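Fibrillarin-like rRNA/tRNA 2'-O-methyltransferase (PDB 1FBN) probably transfers a methyl group from S-adenosyl-L-methionine to ribose 2'-hydroxyls of rRNA and tRNA, at sites chosen by a guide RNA. Local coordinates at residues D150-N155 against A180-V185; Y173-I178 against M222-W227. All coordinates share one frame; numbering follows the deposited sequence.

From the N terminus, the chain first passes a small antiparallel sheet and then enters the methyltransferase domain, where both contacts lie. Contact 1 closes a loop from 150-155 to 180-185, enclosing helix 156-167 and strand 172-179. Contact 2 starts inside that loop, at 173-178, and closes at 222-227 beyond it, after helix 189-203 and strand 205-212. The two loops therefore cross. Contact 1 joins the loops that follow two neighbouring parallel strands, whereas contact 2 adds the reversed strand 220-227 to the same sheet. They touch directly: Ile183 CD1 packs 3.6 Å from Ile178 CG2, linking the surface loop to the buried sheet.

Contact 1 (D150-N155 against A180-V185); sequences DVAQPN and ARSIDV
Ala152 and Ser182 meet side chain to side chain, joining two loops that leave the C-terminal ends of adjacent parallel strands in the Rossmann-like methyltransferase domain. Ala152 is the centre of an inverse gamma turn, and Asp150 to Gln153 belong to the predicted S-adenosyl-L-methionine site, so the contact borders the probable cofactor pocket. Following Ser182 outward, CB lies 3.7 Å from Ala152 CB and 3.6 Å from Ala152 C. OG sits between its own backbone N and carbonyl carbon (chi1 72°), a rotation consistent with its hydrogen bond back to Lys179 O. The same oxygen lies 3.6 Å from both Ala152 C and Gln153 N, and no hydrogen bond is made between the two segments. Pro154 continues the contact: its CG comes to 3.4 Å from Ser182 O, and the ring nitrogen, having no hydrogen, offers that carbonyl nothing to bond with. Ile183 packs beside it through CG1, which is 4.1 Å from Pro154 CA and 3.9 Å from Gln153 O. With only 195 Å² buried, and with mostly exposed residues touching, this is a surface contact held by van der Waals packing. Within 180-185 further hydrogen bonds shape the loop. Ala180 O accepts from both Ile183 N and Asp184 N, closing the turn that carries Ser182. From within this turn, Arg181 reaches Asp184 O side-on, NE at 2.8 Å and NH2 at 2.7 Å, with this oxygen in the guanidinium plane; NE uses a carbonyl lone pair, while NH2 lies above the carbonyl plane.

Contact 2 (Y173-I178 against M222-W227); sequences YGMIAI and MFVGIW
Gly174 and Ile176 pair with Gly225 and Phe223 in antiparallel register, the strand axes 4.6 Å apart and their directions 163° from parallel. Four backbone hydrogen bonds join these two hydrogen-bonded pairs, among them Gly174 N to Gly225 O at 2.8 Å and Phe223 N to Ile176 O, also 2.8 Å and nearly straight at 175°. Strand 220-227 is the reversed strand of the mixed seven-stranded sheet, in the 3-2-1-4-5-7-6 order of class I methyltransferases. One face carries Tyr173, Met175, Ala177, Met222, Val224 and Ile226. Both methionines are selenomethionines; Met222, with CG anti to the backbone N (chi1 179°), bends further along and brings SE to 4.2 Å from Ala177 CB. Met175 lies alongside Val224, CE to CG2 4.1 Å. The Tyr173 ring meets Val224 obliquely, CD2 4.0 Å from CG1, and runs beside Ile226, where the modelled spacing is too short to be trusted. With an alanine at Tyr173 the ring is lost, which would probably open a gap beside Val224 CG1 and leave Val69 and Pro71 without the side chain they touch. On the other face, Ile176 CG2 packs 3.7 Å from Phe223 CB, and Ile178 CD1 reaches Phe223 CD2 at 3.6 Å. Helix 156-167 packs against Ile176 and Ile178 here. Hydrogen bonding at Gly174, Ile176, Phe223 and Gly225 thus fixes the register, while Tyr173, Met175 and Ala177 bond to strand 144-149; 569 Å² is buried, and the side chains meeting in it are chiefly apolar.

Contact 1 (D150-N155 against A180-V185)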
loop_
_atom_site.group_PDB
_atom_site.type_symbol
_atom_site.label_atom_id
_atom_site.label_comp_id
_atom_site.label_asym_id
_atom_site.label_seq_id
_atom_site.Cartn_x
_atom_site.Cartn_y
_atom_site.Cartn_z
ATOM N N ASP A 150 -4.318 1.790 -5.217
ATOM C CA ASP A 150 -5.348 0.763 -5.102
ATOM C C ASP A 150 -6.675 1.357 -5.597
ATOM O O ASP A 150 -7.567 1.676 -4.806
ATOM C CB ASP A 150 -5.471 0.294 -3.640
ATOM C CG ASP A 150 -6.509 -0.817 -3.445
ATOM O OD1 ASP A 150 -6.910 -1.479 -4.422
ATOM O OD2 ASP A 150 -6.922 -1.042 -2.287
ATOM N N VAL A 151 -6.770 1.560 -6.908
ATOM C CA VAL A 151 -7.983 2.101 -7.506
ATOM C C VAL A 151 -8.420 1.178 -8.639
ATOM O O VAL A 151 -7.677 0.945 -9.598
ATOM C CB VAL A 151 -7.822 3.600 -7.970
ATOM C CG1 VAL A 151 -6.581 4.225 -7.367
ATOM C CG2 VAL A 151 -7.844 3.752 -9.482
ATOM N N ALA A 152 -9.598 0.582 -8.470
ATOM C CA ALA A 152 -10.154 -0.341 -9.458
ATOM C C ALA A 152 -10.855 0.409 -10.589
ATOM O O ALA A 152 -12.084 0.500 -10.628
ATOM C CB ALA A 152 -11.110 -1.320 -8.785
ATOM N N GLN A 153 -10.056 0.932 -11.513
ATOM C CA GLN A 153 -10.563 1.678 -12.653
ATOM C C GLN A 153 -9.777 1.320 -13.905
ATOM O O GLN A 153 -8.620 0.908 -13.822
ATOM C CB GLN A 153 -10.444 3.179 -12.393
ATOM C CG GLN A 153 -11.341 3.691 -11.286
ATOM C CD GLN A 153 -11.162 5.170 -11.021
ATOM O OE1 GLN A 153 -10.516 5.881 -11.792
ATOM N NE2 GLN A 153 -11.730 5.642 -9.920
ATOM N N PRO A 154 -10.392 1.491 -15.087
ATOM C CA PRO A 154 -9.757 1.190 -16.372
ATOM C C PRO A 154 -8.503 2.021 -16.625
ATOM O O PRO A 154 -7.603 1.586 -17.337
ATOM C CB PRO A 154 -10.848 1.552 -17.381
ATOM C CG PRO A 154 -12.111 1.325 -16.625
ATOM C CD PRO A 154 -11.784 1.927 -15.289
ATOM N N ASN A 155 -8.455 3.218 -16.045
ATOM C CA ASN A 155 -7.321 4.124 -16.220
ATOM C C ASN A 155 -6.335 4.146 -15.043
ATOM O O ASN A 155 -5.509 5.055 -14.941
ATOM C CB ASN A 155 -7.833 5.548 -16.494
ATOM C CG ASN A 155 -8.610 6.139 -15.315
ATOM O OD1 ASN A 155 -9.084 5.418 -14.437
ATOM N ND2 ASN A 155 -8.741 7.463 -15.299
ATOM N N ALA A 180 -7.824 -7.088 -12.473
ATOM C CA ALA A 180 -7.999 -7.314 -13.908
ATOM C C ALA A 180 -9.392 -6.982 -14.444
ATOM O O ALA A 180 -9.521 -6.300 -15.460
ATOM C CB ALA A 180 -7.629 -8.748 -14.264
ATOM N N ARG A 181 -10.425 -7.448 -13.749
ATOM C CA ARG A 181 -11.803 -7.225 -14.170
ATOM C C ARG A 181 -12.270 -5.768 -14.140
ATOM O O ARG A 181 -13.310 -5.443 -14.715
ATOM C CB ARG A 181 -12.751 -8.104 -13.358
ATOM C CG ARG A 181 -12.584 -9.603 -13.589
ATOM C CD ARG A 181 -13.353 -10.099 -14.802
ATOM N NE ARG A 181 -12.719 -9.710 -16.054
ATOM C CZ ARG A 181 -12.238 -10.566 -16.952
ATOM N NH1 ARG A 181 -12.315 -11.877 -16.751
ATOM N NH2 ARG A 181 -11.660 -10.107 -18.050
ATOM N N SER A 182 -11.522 -4.892 -13.469
ATOM C CA SER A 182 -11.890 -3.474 -13.419
ATOM C C SER A 182 -11.426 -2.761 -14.693
ATOM O O SER A 182 -11.809 -1.621 -14.956
ATOM C CB SER A 182 -11.298 -2.785 -12.182
ATOM O OG SER A 182 -9.896 -2.603 -12.291
ATOM N N ILE A 183 -10.601 -3.452 -15.478
ATOM C CA ILE A 183 -10.062 -2.929 -16.729
ATOM C C ILE A 183 -10.777 -3.527 -17.941
ATOM O O ILE A 183 -11.094 -2.819 -18.900
ATOM C CB ILE A 183 -8.547 -3.217 -16.810
ATOM C CG1 ILE A 183 -7.826 -2.390 -15.743
ATOM C CG2 ILE A 183 -8.002 -2.921 -18.207
ATOM C CD1 ILE A 183 -6.452 -2.870 -15.434
ATOM N N ASP A 184 -11.071 -4.821 -17.871
ATOM C CA ASP A 184 -11.736 -5.517 -18.966
ATOM C C ASP A 184 -12.521 -6.704 -18.404
ATOM O O ASP A 184 -12.012 -7.447 -17.568
ATOM C CB ASP A 184 -10.676 -6.001 -19.960
ATOM C CG ASP A 184 -11.245 -6.318 -21.322
ATOM O OD1 ASP A 184 -11.968 -7.324 -21.456
ATOM O OD2 ASP A 184 -10.943 -5.570 -22.272
ATOM N N VAL A 185 -13.764 -6.869 -18.858
ATOM C CA VAL A 185 -14.618 -7.965 -18.393
ATOM C C VAL A 185 -14.683 -9.163 -19.350
ATOM O O VAL A 185 -15.339 -10.165 -19.051
ATOM C CB VAL A 185 -16.066 -7.481 -18.117
ATOM C CG1 VAL A 185 -16.074 -6.439 -17.011
ATOM C CG2 VAL A 185 -16.695 -6.920 -19.387
#

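Contact 2 (Y173-I178 against M222-W227)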
loop_
_atom_site.group_PDB
_atom_site.type_symbol
_atom_site.label_atom_id
_atom_site.label_comp_id
_atom_site.label_asym_id
_atom_site.label_seq_id
_atom_site.Cartn_x
_atom_site.Cartn_y
_atom_site.Cartn_z
ATOM N N TYR A 173 9.774 4.330 -6.172
ATOM C CA TYR A 173 8.977 3.162 -6.529
ATOM C C TYR A 173 7.478 3.374 -6.640
ATOM O O TYR A 173 6.882 4.173 -5.910
ATOM C CB TYR A 173 9.209 2.037 -5.517
ATOM C CG TYR A 173 10.585 1.432 -5.549
ATOM C CD1 TYR A 173 11.670 2.090 -4.973
ATOM C CD2 TYR A 173 10.806 0.200 -6.153
ATOM C CE1 TYR A 173 12.945 1.537 -5.000
ATOM C CE2 TYR A 173 12.080 -0.365 -6.184
ATOM C CZ TYR A 173 13.142 0.313 -5.610
ATOM O OH TYR A 173 14.407 -0.216 -5.675
ATOM N N GLY A 174 6.878 2.593 -7.535
ATOM C CA GLY A 174 5.446 2.626 -7.732
ATOM C C GLY A 174 4.900 1.255 -7.370
ATOM O O GLY A 174 5.410 0.239 -7.851
HETATM N N MSE A 175 3.936 1.221 -6.452
HETATM C CA MSE A 175 3.298 -0.025 -6.031
HETATM C C MSE A 175 1.838 0.089 -6.460
HETATM O O MSE A 175 1.156 1.039 -6.084
HETATM C CB MSE A 175 3.380 -0.202 -4.508
HETATM C CG MSE A 175 4.792 -0.282 -3.947
HETATM SE SE MSE A 175 4.841 -0.666 -2.174
HETATM C CE MSE A 175 4.756 -2.451 -2.223
ATOM N N ILE A 176 1.364 -0.854 -7.266
ATOM C CA ILE A 176 -0.018 -0.797 -7.731
ATOM C C ILE A 176 -0.725 -2.154 -7.726
ATOM O O ILE A 176 -0.239 -3.134 -8.302
ATOM C CB ILE A 176 -0.104 -0.135 -9.149
ATOM C CG1 ILE A 176 -1.564 0.057 -9.575
ATOM C CG2 ILE A 176 0.655 -0.964 -10.183
ATOM C CD1 ILE A 176 -1.727 0.775 -10.896
ATOM N N ALA A 177 -1.850 -2.211 -7.016
ATOM C CA ALA A 177 -2.662 -3.419 -6.932
ATOM C C ALA A 177 -3.686 -3.327 -8.058
ATOM O O ALA A 177 -4.553 -2.457 -8.048
ATOM C CB ALA A 177 -3.362 -3.497 -5.580
ATOM N N ILE A 178 -3.571 -4.217 -9.036
ATOM C CA ILE A 178 -4.465 -4.209 -10.184
ATOM C C ILE A 178 -5.510 -5.322 -10.209
ATOM O O ILE A 178 -5.185 -6.508 -10.132
ATOM C CB ILE A 178 -3.661 -4.251 -11.504
ATOM C CG1 ILE A 178 -2.693 -3.066 -11.567
ATOM C CG2 ILE A 178 -4.605 -4.231 -12.704
ATOM C CD1 ILE A 178 -1.912 -2.961 -12.868
HETATM N N MSE A 222 -0.206 -7.472 -7.568
HETATM C CA MSE A 222 0.514 -6.306 -7.065
HETATM C C MSE A 222 1.783 -6.128 -7.903
HETATM O O MSE A 222 2.625 -7.025 -7.975
HETATM C CB MSE A 222 0.885 -6.494 -5.583
HETATM C CG MSE A 222 1.670 -5.343 -4.942
HETATM SE SE MSE A 222 0.727 -3.815 -4.675
HETATM C CE MSE A 222 -0.010 -4.169 -3.123
ATOM N N PHE A 223 1.883 -4.995 -8.584
ATOM C CA PHE A 223 3.057 -4.685 -9.390
ATOM C C PHE A 223 3.923 -3.679 -8.636
ATOM O O PHE A 223 3.408 -2.799 -7.940
ATOM C CB PHE A 223 2.660 -4.072 -10.743
ATOM C CG PHE A 223 2.073 -5.054 -11.718
ATOM C CD1 PHE A 223 2.900 -5.811 -12.547
ATOM C CD2 PHE A 223 0.694 -5.210 -11.825
ATOM C CE1 PHE A 223 2.363 -6.709 -13.469
ATOM C CE2 PHE A 223 0.145 -6.107 -12.745
ATOM C CZ PHE A 223 0.982 -6.857 -13.568
ATOM N N VAL A 224 5.237 -3.855 -8.735
ATOM C CA VAL A 224 6.187 -2.942 -8.113
ATOM C C VAL A 224 7.199 -2.585 -9.196
ATOM O O VAL A 224 7.718 -3.464 -9.889
ATOM C CB VAL A 224 6.917 -3.574 -6.908
ATOM C CG1 VAL A 224 7.918 -2.585 -6.331
ATOM C CG2 VAL A 224 5.918 -3.989 -5.830
ATOM N N GLY A 225 7.439 -1.292 -9.375
ATOM C CA GLY A 225 8.386 -0.859 -10.384
ATOM C C GLY A 225 9.186 0.352 -9.958
ATOM O O GLY A 225 8.733 1.140 -9.124
ATOM N N ILE A 226 10.402 0.464 -10.485
ATOM C CA ILE A 226 11.269 1.603 -10.183
ATOM C C ILE A 226 11.026 2.665 -11.246
ATOM O O ILE A 226 11.010 2.361 -12.440
ATOM C CB ILE A 226 12.767 1.223 -10.191
ATOM C CG1 ILE A 226 13.031 0.119 -9.174
ATOM C CG2 ILE A 226 13.622 2.440 -9.849
ATOM C CD1 ILE A 226 14.507 -0.136 -8.900
ATOM N N TRP A 227 10.809 3.899 -10.800
ATOM C CA TRP A 227 10.555 5.016 -11.699
ATOM C C TRP A 227 11.842 5.520 -12.339
ATOM O O TRP A 227 12.678 6.132 -11.677
ATOM C CB TRP A 227 9.873 6.146 -10.935
ATOM C CG TRP A 227 9.528 7.341 -11.771
ATOM C CD1 TRP A 227 9.979 8.617 -11.594
ATOM C CD2 TRP A 227 8.628 7.386 -12.889
ATOM N NE1 TRP A 227 9.413 9.455 -12.526
ATOM C CE2 TRP A 227 8.581 8.726 -13.333
ATOM C CE3 TRP A 227 7.852 6.424 -13.555
ATOM C CZ2 TRP A 227 7.789 9.130 -14.415
ATOM C CZ3 TRP A 227 7.065 6.828 -14.630
ATOM C CH2 TRP A 227 7.041 8.170 -15.047
#